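Local coordinates for hypothetical protein Rv2827c (Mycobacterium tuberculosis, PDB 1ZEL) that is of unknown function but probably binds DNA through a winged helix-turn-helix domain, and belongs to the AbiEi antitoxin family, at residues 154-159 / 220-225; 147-152 / 183-188; 64-67 / 72-75. One frame throughout, in Å; residues are numbered along the deposited sequence.

Interactions 1 and 2 form one continuous packed region: their centres lie 5 Å apart and both fall in the stretch assigned to the AbiEi antitoxin C-terminal family. Their segments alternate along the chain, 147-152 and 154-159 coming before 183-188 and 220-225, and they join helices 154-157, 183-192 and 216-223 with the loop that follows strand 142-145. Interaction 3 comes first in sequence and closes the hairpin of strands 64-66 and 72-75. Its centre is 35 Å from that of interaction 1 and 32 Å from that of interaction 2, across the chain's centre, consistent with an N-terminal winged-helix unit set apart from the C-terminal helical part.

Interaction 1: residues 154-159 / 220-225; sequences TALLAP and ERLLSG
Leu156 and Leu222 form the tight part of this contact, running past each other in opposite directions. Leu156 CG is 3.6 Å from Leu222 CD2, and the branch carbon Leu222 CG lies nearly as close to it. The CD2 methyl of Leu222 also meets a second leucine, 3.5 Å from Leu157 CD2, so a single methyl group touches two successive residues of segment 154-159. Leu156 reaches across because its CG is anti to the backbone N (chi1 -170°), carrying both methyls toward helix 216-223. The nearest CA atoms, those of Leu156 and Leu222, are 7.5 Å apart, so side chains make most of the contact; Leu222 CD1 also comes 3.9 Å from the backbone oxygen Leu156 O.

The loose side is at Arg221, which is exposed and bends at chi3 (59°), bringing its guanidinium back over Leu156. Leu156 CD2 sits 3.9 Å above the guanidinium plane, over its centre, while Leu156 CD1 is 3.8 Å from Arg221 NH1. One face of the charged group therefore rests on a hydrocarbon branch. Its charge is answered outside the two segments, by a salt bridge from NH2 to Asp153, just before segment 154-159. The pairing probably limits how far the arginine can swing away from the leucine. Of the 235 Å² buried between the segments, the buried leucines account for most and the arginine for a smaller share.

This packing lies within the region of the AbiEi family domain, lined by leucine and edged by one arginine. The short, weakly bonded helical turn 154-157 packs against the C-terminal end of helix 216-223, where Ser224 is the first residue to leave helical geometry. Helix 183-192 adjoins both partners: Leu157 touches Ala185, and Leu222 packs on Glu184 and Val188.

Interaction 2: residues 147-152 / 183-188; sequences IPWNAA and PEALLV
Trp149 lays the six-membered end of its indole against helix 183-192, with different neighbours meeting different parts of the ring. Val188 comes at the edge: its CB lies in the ring plane, and its CG1 is 3.7 Å from Trp149 CZ2. The valine CG1 is anti to the backbone N (chi1 173°), which directs that methyl at the ring carbon. One turn earlier, Ala185 supplies both a methyl and a carbonyl, with Ala185 CB 4.1 Å from Trp149 CH2 and Ala185 O 3.4 Å from that same carbon. The carbonyl approaches obliquely, so its closeness is that of a ring carbon packed beside a polar backbone atom.

The ring also rests on its own segment. Ile147 CG2 stands 3.7 Å above the indole plane, over its centre, making a CH-pi type of approach from two residues earlier. Between them, Pro148 is the centre of an inverse gamma turn, consistent with the isoleucine folding back over the tryptophan ring. The loop 147-152, between strand 142-145 and helix 154-157, thus sets an aromatic side chain against a helix of the AbiEi family region. Next to the tryptophan in the same loop, Asn150 forms an Asx turn: Ala152 N donates to Asn150 OD1 at 2.7 Å, the donor standing 56° out of the carbonyl plane.

The polar atom of the indole is satisfied by another helix, since NE1 donates to the backbone oxygen of Leu222 in helix 216-223; that bond would restrict rotation of the ring, whose far end is held against Ala185 and Val188. Trp127 meets Trp149 with ring planes at about 55°, and Arg226 touches the tryptophan as well. Val188 in turn packs on Leu222 and Leu223.

Interaction 3: residues 64-67 / 72-75; sequences LVQL and TWAF
Leu64 and Trp73 meet at the apolar centre of the hairpin, with Leu64 CB 4.1 Å from Trp73 CD1 and oblique to the indole. At the end of the ladder away from the turn, the ring edge of Phe75 is met more loosely by Leu64 CD2, 4.3 Å from Phe75 CD1, so one leucine bridges two aromatics on the face that carries Leu64, Gln66, Trp73 and Phe75. Helix 51-61 covers part of this face through Ile55, which touches both Leu64 and Trp73. On the other face Leu67 packs on Ala74, its CD2 4.2 Å from Ala74 CB.

Between these layers runs the antiparallel backbone ladder. Val65 and Ala74 form the hydrogen-bonded pair: Val65 N donates to Ala74 O at 2.9 Å in the carbonyl plane, and Ala74 N returns a nearly straight bond to Val65 O at 2.8 Å. A third bond, Leu67 N to Thr72 O at 3.1 Å, extends the ladder toward the turn, though its donor stands 38° out of the carbonyl plane. The axes of the short strand segments run at 141° to each other, antiparallel with a marked twist.

Farther out, Gln66 crosses the pyrrole part of the indole obliquely, its CA 3.4 Å from Trp73 CD1, and the amide plane is turned 62° from the ring. At the turn, Thr72 OG1 is 3.4 Å from Leu67 CB and bonds to the backbone oxygen of Val69 within the connecting loop.

Strand 72-75 also pairs with strand 33-34, completing a three-stranded antiparallel sheet; the hairpin 64-66/72-75 is consistent with the wing of a winged helix. The chemistry implies a division of labour: backbone bonds set the register, whereas packing by Leu64, Leu67 and Trp73 joins the hairpin to the helices.

Interaction 1: residues 154-159 / 220-225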
# COMPACT_ATOMS: atom_id res chain seq x y z
N THR A 154 4.07 -15.42 0.92
CA THR A 154 3.29 -14.23 1.28
C THR A 154 2.84 -14.29 2.75
O THR A 154 2.45 -13.27 3.32
CB THR A 154 2.06 -14.01 0.33
OG1 THR A 154 1.27 -15.21 0.27
CG2 THR A 154 2.50 -13.60 -1.09
N ALA A 155 2.93 -15.48 3.35
CA ALA A 155 2.69 -15.67 4.78
C ALA A 155 3.77 -14.94 5.56
O ALA A 155 3.51 -14.40 6.64
CB ALA A 155 2.69 -17.17 5.14
N LEU A 156 4.98 -14.91 5.00
CA LEU A 156 6.06 -14.15 5.59
C LEU A 156 5.80 -12.65 5.45
O LEU A 156 6.05 -11.91 6.39
CB LEU A 156 7.39 -14.56 4.94
CG LEU A 156 8.69 -14.04 5.59
CD1 LEU A 156 8.73 -14.22 7.13
CD2 LEU A 156 9.93 -14.67 4.93
N LEU A 157 5.27 -12.21 4.32
CA LEU A 157 5.12 -10.77 4.06
C LEU A 157 3.95 -10.13 4.80
O LEU A 157 4.07 -9.04 5.40
CB LEU A 157 5.01 -10.51 2.55
CG LEU A 157 6.35 -10.76 1.81
CD1 LEU A 157 6.17 -10.71 0.32
CD2 LEU A 157 7.36 -9.75 2.23
N ALA A 158 2.85 -10.87 4.84
CA ALA A 158 1.62 -10.46 5.48
C ALA A 158 1.78 -10.47 7.01
O ALA A 158 2.60 -11.21 7.53
CB ALA A 158 0.51 -11.43 5.06
N PRO A 159 0.99 -9.65 7.74
CA PRO A 159 1.11 -9.73 9.19
C PRO A 159 0.71 -11.11 9.68
O PRO A 159 -0.05 -11.82 8.99
CB PRO A 159 0.10 -8.69 9.68
CG PRO A 159 -0.89 -8.61 8.59
CD PRO A 159 -0.02 -8.66 7.34
N GLU A 220 14.46 -11.67 10.53
CA GLU A 220 15.65 -12.28 10.06
C GLU A 220 15.44 -12.94 8.68
O GLU A 220 16.31 -12.87 7.81
CB GLU A 220 16.11 -13.29 11.10
CG GLU A 220 17.33 -14.08 10.72
CD GLU A 220 17.68 -15.13 11.75
OE1 GLU A 220 16.98 -15.22 12.79
OE2 GLU A 220 18.66 -15.86 11.51
N ARG A 221 14.29 -13.57 8.50
CA ARG A 221 14.05 -14.30 7.25
C ARG A 221 13.78 -13.30 6.12
O ARG A 221 14.18 -13.50 4.99
CB ARG A 221 12.89 -15.28 7.41
CG ARG A 221 13.22 -16.47 8.34
CD ARG A 221 12.04 -17.42 8.40
NE ARG A 221 11.69 -17.92 7.07
CZ ARG A 221 10.45 -18.18 6.67
NH1 ARG A 221 9.43 -17.98 7.49
NH2 ARG A 221 10.23 -18.63 5.44
N LEU A 222 13.13 -12.19 6.47
CA LEU A 222 12.90 -11.11 5.50
C LEU A 222 14.15 -10.29 5.16
O LEU A 222 14.23 -9.70 4.09
CB LEU A 222 11.79 -10.20 5.99
CG LEU A 222 10.37 -10.81 5.91
CD1 LEU A 222 9.42 -10.03 6.74
CD2 LEU A 222 9.87 -10.82 4.50
N LEU A 223 15.12 -10.24 6.08
CA LEU A 223 16.43 -9.61 5.81
C LEU A 223 17.38 -10.52 5.05
O LEU A 223 18.36 -10.05 4.45
CB LEU A 223 17.09 -9.18 7.12
CG LEU A 223 16.51 -7.95 7.76
CD1 LEU A 223 16.84 -7.97 9.24
CD2 LEU A 223 17.02 -6.68 7.04
N SER A 224 17.11 -11.82 5.05
CA SER A 224 18.01 -12.76 4.39
C SER A 224 18.17 -12.43 2.91
O SER A 224 17.23 -12.57 2.14
CB SER A 224 17.56 -14.20 4.60
OG SER A 224 18.44 -15.09 3.91
N GLY A 225 19.36 -11.98 2.52
CA GLY A 225 19.63 -11.69 1.12
C GLY A 225 19.67 -10.19 0.87
O GLY A 225 20.08 -9.74 -0.20

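Interaction 2: residues 147-152 / 183-188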
# COMPACT_ATOMS: atom_id res chain seq x y z
N ILE A 147 11.80 -4.96 -3.57
CA ILE A 147 12.72 -5.81 -2.82
C ILE A 147 12.45 -7.24 -3.24
O ILE A 147 11.29 -7.66 -3.25
CB ILE A 147 12.49 -5.57 -1.32
CG1 ILE A 147 12.79 -4.11 -1.00
CG2 ILE A 147 13.31 -6.54 -0.44
CD1 ILE A 147 12.44 -3.71 0.38
N PRO A 148 13.50 -8.00 -3.63
CA PRO A 148 13.27 -9.31 -4.24
C PRO A 148 12.92 -10.43 -3.26
O PRO A 148 13.51 -11.52 -3.33
CB PRO A 148 14.60 -9.61 -4.96
CG PRO A 148 15.60 -8.92 -4.12
CD PRO A 148 14.95 -7.68 -3.60
N TRP A 149 11.97 -10.17 -2.36
CA TRP A 149 11.37 -11.24 -1.59
C TRP A 149 10.74 -12.33 -2.49
O TRP A 149 10.21 -12.04 -3.59
CB TRP A 149 10.28 -10.68 -0.67
CG TRP A 149 10.83 -9.87 0.46
CD1 TRP A 149 11.85 -10.22 1.29
CD2 TRP A 149 10.36 -8.60 0.92
NE1 TRP A 149 12.05 -9.25 2.24
CE2 TRP A 149 11.14 -8.24 2.04
CE3 TRP A 149 9.33 -7.73 0.51
CZ2 TRP A 149 10.95 -7.04 2.74
CZ3 TRP A 149 9.14 -6.55 1.20
CH2 TRP A 149 9.95 -6.21 2.30
N ASN A 150 10.81 -13.57 -1.98
CA ASN A 150 10.08 -14.73 -2.52
C ASN A 150 8.55 -14.50 -2.52
O ASN A 150 7.87 -14.55 -1.47
CB ASN A 150 10.45 -16.00 -1.73
CG ASN A 150 9.71 -17.24 -2.22
OD1 ASN A 150 9.04 -17.20 -3.24
ND2 ASN A 150 9.84 -18.34 -1.48
N ALA A 151 8.03 -14.24 -3.72
CA ALA A 151 6.60 -14.09 -3.98
C ALA A 151 5.76 -15.30 -3.52
O ALA A 151 4.54 -15.18 -3.36
CB ALA A 151 6.37 -13.82 -5.46
N ALA A 152 6.42 -16.44 -3.32
CA ALA A 152 5.72 -17.65 -2.92
C ALA A 152 5.37 -17.63 -1.44
O ALA A 152 4.39 -18.24 -1.01
CB ALA A 152 6.54 -18.88 -3.26
N PRO A 183 4.14 -5.80 9.88
CA PRO A 183 5.14 -4.91 10.48
C PRO A 183 6.56 -5.35 10.17
O PRO A 183 7.41 -4.50 9.96
CB PRO A 183 4.87 -5.01 11.98
CG PRO A 183 4.08 -6.25 12.18
CD PRO A 183 3.30 -6.45 10.89
N GLU A 184 6.83 -6.65 10.15
CA GLU A 184 8.17 -7.11 9.83
C GLU A 184 8.58 -6.71 8.43
O GLU A 184 9.65 -6.16 8.23
CB GLU A 184 8.31 -8.62 10.04
CG GLU A 184 8.12 -9.01 11.50
CD GLU A 184 6.72 -9.51 11.80
OE1 GLU A 184 5.82 -9.25 10.99
OE2 GLU A 184 6.52 -10.16 12.85
N ALA A 185 7.70 -6.93 7.46
CA ALA A 185 8.05 -6.60 6.08
C ALA A 185 8.14 -5.09 5.90
O ALA A 185 8.98 -4.60 5.15
CB ALA A 185 7.08 -7.24 5.08
N LEU A 186 7.28 -4.36 6.61
CA LEU A 186 7.37 -2.91 6.60
C LEU A 186 8.71 -2.44 7.14
O LEU A 186 9.39 -1.62 6.50
CB LEU A 186 6.24 -2.30 7.44
CG LEU A 186 6.35 -0.80 7.66
CD1 LEU A 186 6.24 0.02 6.35
CD2 LEU A 186 5.31 -0.42 8.65
N LEU A 187 9.13 -2.98 8.28
CA LEU A 187 10.35 -2.52 8.91
C LEU A 187 11.52 -2.86 7.98
O LEU A 187 12.43 -2.04 7.78
CB LEU A 187 10.55 -3.18 10.28
CG LEU A 187 11.65 -2.63 11.18
CD1 LEU A 187 11.28 -2.79 12.66
CD2 LEU A 187 13.00 -3.35 10.85
N VAL A 188 11.52 -4.07 7.43
CA VAL A 188 12.61 -4.44 6.53
C VAL A 188 12.62 -3.56 5.27
O VAL A 188 13.67 -3.18 4.78
CB VAL A 188 12.60 -5.93 6.18
CG1 VAL A 188 13.65 -6.23 5.12
CG2 VAL A 188 12.88 -6.74 7.48

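Interaction 3: residues 64-67 / 72-75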
# COMPACT_ATOMS: atom_id res chain seq x y z
N LEU A 64 -20.51 6.35 -14.84
CA LEU A 64 -19.28 5.56 -14.86
C LEU A 64 -18.09 6.52 -14.94
O LEU A 64 -18.12 7.49 -15.72
CB LEU A 64 -19.27 4.64 -16.12
CG LEU A 64 -20.32 3.53 -16.17
CD1 LEU A 64 -20.14 2.69 -17.45
CD2 LEU A 64 -20.30 2.62 -14.90
N VAL A 65 -17.06 6.27 -14.14
CA VAL A 65 -15.83 7.06 -14.20
C VAL A 65 -14.70 6.09 -14.52
O VAL A 65 -14.54 5.05 -13.83
CB VAL A 65 -15.56 7.79 -12.88
CG1 VAL A 65 -14.15 8.42 -12.87
CG2 VAL A 65 -16.63 8.88 -12.65
N GLN A 66 -13.95 6.41 -15.57
CA GLN A 66 -12.90 5.52 -16.04
C GLN A 66 -11.84 5.32 -14.96
O GLN A 66 -11.36 6.29 -14.34
CB GLN A 66 -12.26 6.04 -17.33
CG GLN A 66 -11.44 5.00 -18.05
CD GLN A 66 -11.00 5.46 -19.42
OE1 GLN A 66 -11.75 6.11 -20.14
NE2 GLN A 66 -9.77 5.11 -19.79
N LEU A 67 -11.46 4.06 -14.74
CA LEU A 67 -10.37 3.75 -13.83
C LEU A 67 -9.06 3.49 -14.59
O LEU A 67 -9.08 3.31 -15.81
CB LEU A 67 -10.74 2.56 -12.93
CG LEU A 67 -11.82 2.85 -11.88
CD1 LEU A 67 -12.22 1.51 -11.19
CD2 LEU A 67 -11.41 3.96 -10.83
N THR A 72 -11.97 -1.02 -17.17
CA THR A 72 -12.58 -0.90 -15.85
C THR A 72 -13.11 0.52 -15.61
O THR A 72 -12.54 1.51 -16.10
CB THR A 72 -11.59 -1.25 -14.72
OG1 THR A 72 -10.52 -0.30 -14.70
CG2 THR A 72 -11.01 -2.64 -14.92
N TRP A 73 -14.20 0.59 -14.83
CA TRP A 73 -14.87 1.83 -14.49
C TRP A 73 -15.36 1.71 -13.08
O TRP A 73 -15.58 0.61 -12.59
CB TRP A 73 -16.08 2.08 -15.41
CG TRP A 73 -15.67 2.42 -16.78
CD1 TRP A 73 -15.50 3.67 -17.30
CD2 TRP A 73 -15.34 1.50 -17.80
NE1 TRP A 73 -15.08 3.58 -18.61
CE2 TRP A 73 -14.95 2.25 -18.94
CE3 TRP A 73 -15.32 0.10 -17.87
CZ2 TRP A 73 -14.58 1.65 -20.15
CZ3 TRP A 73 -14.92 -0.50 -19.08
CH2 TRP A 73 -14.55 0.28 -20.19
N ALA A 74 -15.54 2.85 -12.43
CA ALA A 74 -16.26 2.92 -11.17
C ALA A 74 -17.69 3.40 -11.43
O ALA A 74 -17.91 4.37 -12.17
CB ALA A 74 -15.54 3.88 -10.18
N PHE A 75 -18.65 2.72 -10.82
CA PHE A 75 -20.05 3.16 -10.83
C PHE A 75 -20.25 4.10 -9.65
O PHE A 75 -19.92 3.76 -8.53
CB PHE A 75 -20.98 1.94 -10.70
CG PHE A 75 -22.45 2.28 -10.61
CD1 PHE A 75 -23.10 2.92 -11.66
CD2 PHE A 75 -23.17 2.00 -9.45
CE1 PHE A 75 -24.44 3.24 -11.58
CE2 PHE A 75 -24.51 2.29 -9.35
CZ PHE A 75 -25.16 2.92 -10.44